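Local coordinates for heparin-binding protein (PDB 1FY3) that binds heparin and bacterial lipopolysaccharide as an antibacterial and chemotactic neutrophil granule protein built on a serine protease fold, at residues N88-L93 against T204-F209; P109-N114 against L184-A189. The protein carries 1 engineered substitution. All coordinates share one frame; numbering follows the deposited sequence.

Contact 1. Residues N88-L93 against T204-F209; sequences NDLMLL and TRVALF
Asp89 and Thr204 meet at the seam between the two barrels of the chymotrypsin fold. Sequence and fold put Asp89 at the position held by the catalytic aspartate in active S1 peptidases, although this protein is a serine protease homolog. Thr204 OG1 donates to Asp89 O over 2.7 Å, coming in from above the carbonyl plane, 42° out of it. A water completes the link: it accepts from Asp89 N and donates to Thr204 OG1 at 2.8 Å. The hydroxyl therefore gives one bond and takes one; Asp89 O is held directly by the threonine hydroxyl and Asp89 N through the water. Asp89 is also the centre of an inverse gamma turn. A chi1 of -171° swings its CG beside the carbonyl carbon, and the carboxylate turns away from Thr204, its OD2 bonding to both Ser41 OG and Ser190 OG. The threonine thus holds the backbone that carries the carboxylate.

Beside this polar grip, Leu90 lies across from Thr204 and Phe209. Its side chain and that of Phe209 slide past each other in opposite directions, Leu90 CD2 coming to 4.1 Å from Phe209 CB. Its CB meets Thr204 CG2, and its CD1 reaches Val206 CG2. At the far edge of the phenylalanine, Asn88 sets its amide almost perpendicular to the ring (86°), with OD1 near the ring plane and 3.5 Å from Phe209 CZ. Asn88 ND2 bonds to Asn79 O, which anchors that amide.

Strand 91-95 carries on from here between strands 35-38 and 69-78 of the first barrel, while strand 201-205 pairs with 158-162 and 184-192 in the second. Met37 of strand 35-38 touches both Leu90 and Val206, and Trp212 of the C-terminal helix 210-217 packs against Leu90.

Contact 2. Residues P109-N114 against L184-A189; sequences PLPLQN and LAHGVA. With NAG (2-acetamido-2-deoxy-beta-D-glucopyranose), chain C.
Pro111 lies against Ala185 and His186, and its ring can be followed atom by atom. CB comes to 3.6 Å from His186 CE1. CG, the tip, stands over one face of the imidazole toward its rim, a CH-pi contact with 4.2 Å between Pro111 CG and the centroid of the His186 ring. CD, where the ring returns to the backbone nitrogen, sits 3.0 Å from Ala185 O, a buried carbonyl with no hydrogen-bond partner in the model.

One backbone bond fixes the register: Ala185 N donates to Pro109 O over 3.0 Å, nearly straight (162°). The same oxygen also has the CA-H of Leu184 beside it. Apolar contacts accompany the bond: Pro109 CB touches Leu184 CD1 at 3.8 Å, and Leu110 CD2 meets Ala185 CB at 4.2 Å. Farther along the loop, Asn114 carries an N-linked sugar on ND2, and its OD1 accepts from Gln113 NE2.

The loop 109-114 thus crosses the start of strand 184-192, which has a classic beta bulge at His186 and Gly187 opposite Leu179. Helix 210-217 lies against the loop through Arg210 and Ile213.

In the fold
Strand 5-6 at the N terminus joins the second sheet, pairing with 142-148; the chain then builds the first barrel from strands 15-20 to 91-95. Residues 88-93 form one half of contact 1, which is closed only when the chain returns at 204-209, after the second barrel is nearly complete. Within that long loop the linker 109-114 finds 184-189, so contact 2 closes a shorter loop inside the larger one. The contacts touch, their centres about 8 Å apart: probable hydrogen bonds join Thr204 N to Val188 O, between neighbouring strands, and Asn114 N to Ala207 O. Contact 1 therefore joins barrel to barrel, contact 2 fastens the linker onto the second, and the C-terminal helix follows.

Contact 1. Residues N88-L93 against T204-F209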
loop_
_atom_site.group_PDB
_atom_site.type_symbol
_atom_site.label_atom_id
_atom_site.label_comp_id
_atom_site.label_asym_id
_atom_site.label_seq_id
_atom_site.Cartn_x
_atom_site.Cartn_y
_atom_site.Cartn_z
ATOM N N ASN A 88 -12.489 -3.781 6.406
ATOM C CA ASN A 88 -11.984 -2.453 6.666
ATOM C C ASN A 88 -10.506 -2.513 6.977
ATOM O O ASN A 88 -10.056 -1.984 7.982
ATOM C CB ASN A 88 -12.731 -1.912 7.890
ATOM C CG ASN A 88 -14.163 -1.490 7.577
ATOM O OD1 ASN A 88 -14.697 -1.714 6.476
ATOM N ND2 ASN A 88 -14.761 -0.787 8.528
ATOM N N ASP A 89 -9.772 -3.205 6.119
ATOM C CA ASP A 89 -8.343 -3.405 6.302
ATOM C C ASP A 89 -7.559 -2.187 5.847
ATOM O O ASP A 89 -7.004 -2.150 4.752
ATOM C CB ASP A 89 -7.894 -4.676 5.541
ATOM C CG ASP A 89 -6.463 -5.081 5.853
ATOM O OD1 ASP A 89 -5.749 -4.476 6.642
ATOM O OD2 ASP A 89 -6.092 -6.175 5.237
ATOM N N LEU A 90 -7.550 -1.164 6.681
ATOM C CA LEU A 90 -6.912 0.086 6.346
ATOM C C LEU A 90 -6.403 0.715 7.604
ATOM O O LEU A 90 -7.079 0.674 8.637
ATOM C CB LEU A 90 -7.934 1.035 5.699
ATOM C CG LEU A 90 -7.320 2.365 5.253
ATOM C CD1 LEU A 90 -7.437 2.533 3.751
ATOM C CD2 LEU A 90 -8.072 3.522 5.875
ATOM N N MET A 91 -5.198 1.246 7.537
ATOM C CA MET A 91 -4.605 1.866 8.720
ATOM C C MET A 91 -3.776 3.069 8.364
ATOM O O MET A 91 -3.148 3.117 7.310
ATOM C CB MET A 91 -3.736 0.897 9.517
ATOM C CG MET A 91 -3.293 1.493 10.840
ATOM S SD MET A 91 -2.563 0.267 11.934
ATOM C CE MET A 91 -4.025 -0.447 12.702
ATOM N N LEU A 92 -3.807 4.047 9.256
ATOM C CA LEU A 92 -3.029 5.250 9.051
ATOM C C LEU A 92 -1.993 5.329 10.136
ATOM O O LEU A 92 -2.312 5.211 11.322
ATOM C CB LEU A 92 -3.842 6.561 9.029
ATOM C CG LEU A 92 -4.937 6.614 7.960
ATOM C CD1 LEU A 92 -5.590 8.002 7.955
ATOM C CD2 LEU A 92 -4.379 6.278 6.582
ATOM N N LEU A 93 -0.753 5.517 9.705
ATOM C CA LEU A 93 0.379 5.617 10.621
ATOM C C LEU A 93 0.838 7.036 10.678
ATOM O O LEU A 93 1.234 7.618 9.676
ATOM C CB LEU A 93 1.570 4.754 10.175
ATOM C CG LEU A 93 1.197 3.306 9.844
ATOM C CD1 LEU A 93 2.414 2.592 9.257
ATOM C CD2 LEU A 93 0.714 2.603 11.112
ATOM N N THR A 204 -8.364 -2.956 -0.115
ATOM C CA THR A 204 -9.408 -2.244 0.578
ATOM C C THR A 204 -9.835 -1.077 -0.306
ATOM O O THR A 204 -8.994 -0.409 -0.893
ATOM C CB THR A 204 -8.900 -1.800 1.962
ATOM O OG1 THR A 204 -8.504 -2.943 2.689
ATOM C CG2 THR A 204 -9.969 -1.026 2.733
ATOM N N ARG A 205 -11.132 -0.826 -0.433
ATOM C CA ARG A 205 -11.596 0.280 -1.272
ATOM C C ARG A 205 -11.394 1.622 -0.575
ATOM O O ARG A 205 -12.134 2.014 0.311
ATOM C CB ARG A 205 -13.044 0.074 -1.637
ATOM C CG ARG A 205 -13.557 1.111 -2.621
ATOM C CD ARG A 205 -15.017 0.824 -3.005
ATOM N NE ARG A 205 -15.148 -0.366 -3.837
ATOM C CZ ARG A 205 -15.099 -0.329 -5.174
ATOM N NH1 ARG A 205 -14.947 0.804 -5.870
ATOM N NH2 ARG A 205 -15.215 -1.466 -5.843
ATOM N N VAL A 206 -10.338 2.320 -0.940
ATOM C CA VAL A 206 -9.998 3.584 -0.291
ATOM C C VAL A 206 -11.104 4.655 -0.316
ATOM O O VAL A 206 -11.376 5.361 0.670
ATOM C CB VAL A 206 -8.663 4.115 -0.825
ATOM C CG1 VAL A 206 -8.361 5.496 -0.257
ATOM C CG2 VAL A 206 -7.541 3.130 -0.481
ATOM N N ALA A 207 -11.754 4.792 -1.456
ATOM C CA ALA A 207 -12.804 5.800 -1.582
ATOM C C ALA A 207 -13.880 5.699 -0.511
ATOM O O ALA A 207 -14.577 6.669 -0.230
ATOM C CB ALA A 207 -13.392 5.817 -2.981
ATOM N N LEU A 208 -14.036 4.516 0.083
ATOM C CA LEU A 208 -15.049 4.351 1.099
ATOM C C LEU A 208 -14.651 5.047 2.370
ATOM O O LEU A 208 -15.510 5.321 3.205
ATOM C CB LEU A 208 -15.252 2.884 1.530
ATOM C CG LEU A 208 -15.754 1.943 0.450
ATOM C CD1 LEU A 208 -16.115 0.604 1.093
ATOM C CD2 LEU A 208 -16.968 2.546 -0.235
ATOM N N PHE A 209 -13.341 5.273 2.536
ATOM C CA PHE A 209 -12.781 5.824 3.785
ATOM C C PHE A 209 -12.289 7.267 3.727
ATOM O O PHE A 209 -11.701 7.745 4.683
ATOM C CB PHE A 209 -11.584 4.898 4.180
ATOM C CG PHE A 209 -12.012 3.448 4.448
ATOM C CD1 PHE A 209 -12.174 2.537 3.399
ATOM C CD2 PHE A 209 -12.254 3.000 5.750
ATOM C CE1 PHE A 209 -12.577 1.220 3.635
ATOM C CE2 PHE A 209 -12.649 1.683 6.004
ATOM C CZ PHE A 209 -12.814 0.794 4.942
HETATM O O HOH W 1 -10.826 -4.184 3.559
#

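Contact 2. Residues P109-N114 against L184-A189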
loop_
_atom_site.group_PDB
_atom_site.type_symbol
_atom_site.label_atom_id
_atom_site.label_comp_id
_atom_site.label_asym_id
_atom_site.label_seq_id
_atom_site.Cartn_x
_atom_site.Cartn_y
_atom_site.Cartn_z
ATOM N N PRO A 109 -2.050 11.135 -3.951
ATOM C CA PRO A 109 -3.378 11.693 -3.809
ATOM C C PRO A 109 -4.439 10.611 -3.654
ATOM O O PRO A 109 -4.289 9.506 -4.157
ATOM C CB PRO A 109 -3.667 12.454 -5.101
ATOM C CG PRO A 109 -2.439 12.302 -5.990
ATOM C CD PRO A 109 -1.395 11.515 -5.220
ATOM N N LEU A 110 -5.536 10.958 -2.997
ATOM C CA LEU A 110 -6.626 10.017 -2.765
ATOM C C LEU A 110 -7.883 10.356 -3.537
ATOM O O LEU A 110 -8.114 11.489 -3.926
ATOM C CB LEU A 110 -7.048 10.038 -1.270
ATOM C CG LEU A 110 -5.933 9.829 -0.257
ATOM C CD1 LEU A 110 -6.392 10.384 1.088
ATOM C CD2 LEU A 110 -5.588 8.341 -0.133
ATOM N N PRO A 111 -8.731 9.354 -3.683
ATOM C CA PRO A 111 -10.004 9.571 -4.335
ATOM C C PRO A 111 -10.945 10.281 -3.352
ATOM O O PRO A 111 -10.789 10.180 -2.127
ATOM C CB PRO A 111 -10.584 8.160 -4.594
ATOM C CG PRO A 111 -9.806 7.188 -3.729
ATOM C CD PRO A 111 -8.515 7.915 -3.362
ATOM N N LEU A 112 -11.931 10.974 -3.904
ATOM C CA LEU A 112 -12.975 11.602 -3.109
ATOM C C LEU A 112 -13.919 10.522 -2.565
ATOM O O LEU A 112 -14.071 9.437 -3.140
ATOM C CB LEU A 112 -13.843 12.559 -3.965
ATOM C CG LEU A 112 -13.107 13.785 -4.434
ATOM C CD1 LEU A 112 -13.921 14.501 -5.508
ATOM C CD2 LEU A 112 -12.869 14.681 -3.224
ATOM N N GLN A 113 -14.587 10.840 -1.472
ATOM C CA GLN A 113 -15.512 9.907 -0.853
ATOM C C GLN A 113 -16.430 9.287 -1.880
ATOM O O GLN A 113 -16.997 9.993 -2.734
ATOM C CB GLN A 113 -16.327 10.555 0.288
ATOM C CG GLN A 113 -17.279 9.568 0.969
ATOM C CD GLN A 113 -16.565 8.543 1.846
ATOM O OE1 GLN A 113 -15.585 8.848 2.525
ATOM N NE2 GLN A 113 -17.084 7.324 1.887
ATOM N N ASN A 114 -16.528 7.963 -1.783
ATOM C CA ASN A 114 -17.387 7.178 -2.644
ATOM C C ASN A 114 -17.003 7.146 -4.096
ATOM O O ASN A 114 -17.787 6.680 -4.895
ATOM C CB ASN A 114 -18.873 7.651 -2.574
ATOM C CG ASN A 114 -19.553 7.330 -1.256
ATOM O OD1 ASN A 114 -19.050 6.514 -0.458
ATOM N ND2 ASN A 114 -20.685 7.989 -1.015
ATOM N N LEU A 184 -4.627 7.939 -8.645
ATOM C CA LEU A 184 -5.062 7.978 -7.251
ATOM C C LEU A 184 -4.904 6.642 -6.532
ATOM O O LEU A 184 -4.903 5.571 -7.149
ATOM C CB LEU A 184 -6.576 8.272 -7.262
ATOM C CG LEU A 184 -6.985 9.734 -7.319
ATOM C CD1 LEU A 184 -5.848 10.697 -7.617
ATOM C CD2 LEU A 184 -8.256 10.001 -8.143
ATOM N N ALA A 185 -4.827 6.706 -5.204
ATOM C CA ALA A 185 -4.734 5.513 -4.394
ATOM C C ALA A 185 -6.148 4.985 -4.180
ATOM O O ALA A 185 -6.832 5.384 -3.209
ATOM C CB ALA A 185 -4.061 5.795 -3.059
ATOM N N HIS A 186 -6.593 4.137 -5.111
ATOM C CA HIS A 186 -7.930 3.561 -5.037
ATOM C C HIS A 186 -8.021 2.347 -4.123
ATOM O O HIS A 186 -9.105 1.952 -3.700
ATOM C CB HIS A 186 -8.467 3.249 -6.434
ATOM C CG HIS A 186 -9.142 4.428 -7.049
ATOM N ND1 HIS A 186 -10.425 4.774 -6.700
ATOM C CD2 HIS A 186 -8.702 5.328 -7.980
ATOM C CE1 HIS A 186 -10.746 5.856 -7.408
ATOM N NE2 HIS A 186 -9.740 6.206 -8.197
ATOM N N GLY A 187 -6.878 1.736 -3.810
ATOM C CA GLY A 187 -6.855 0.565 -2.964
ATOM C C GLY A 187 -5.589 0.442 -2.120
ATOM O O GLY A 187 -4.571 1.093 -2.361
ATOM N N VAL A 188 -5.718 -0.424 -1.111
ATOM C CA VAL A 188 -4.681 -0.809 -0.188
ATOM C C VAL A 188 -4.629 -2.336 -0.215
ATOM O O VAL A 188 -5.616 -3.009 0.117
ATOM C CB VAL A 188 -4.960 -0.306 1.219
ATOM C CG1 VAL A 188 -3.904 -0.846 2.166
ATOM C CG2 VAL A 188 -4.924 1.234 1.223
ATOM N N ALA A 189 -3.506 -2.878 -0.663
ATOM C CA ALA A 189 -3.360 -4.320 -0.764
ATOM C C ALA A 189 -3.708 -4.984 0.550
ATOM O O ALA A 189 -3.144 -4.680 1.604
ATOM C CB ALA A 189 -1.991 -4.717 -1.293
HETATM C C1 NAG C . -21.346 7.730 0.236
HETATM C C2 NAG C . -22.122 8.971 0.685
HETATM C C3 NAG C . -22.916 8.560 1.960
HETATM C C4 NAG C . -23.834 7.356 1.637
HETATM C C5 NAG C . -22.908 6.198 1.273
HETATM C C6 NAG C . -23.629 4.857 1.099
HETATM C C7 NAG C . -21.220 11.186 0.308
HETATM C C8 NAG C . -20.130 12.176 0.731
HETATM N N2 NAG C . -21.184 10.060 1.019
HETATM O O3 NAG C . -23.780 9.634 2.201
HETATM O O4 NAG C . -24.673 6.921 2.764
HETATM O O5 NAG C . -22.264 6.655 0.075
HETATM O O6 NAG C . -24.532 4.898 -0.037
HETATM O O7 NAG C . -21.825 11.229 -0.762
#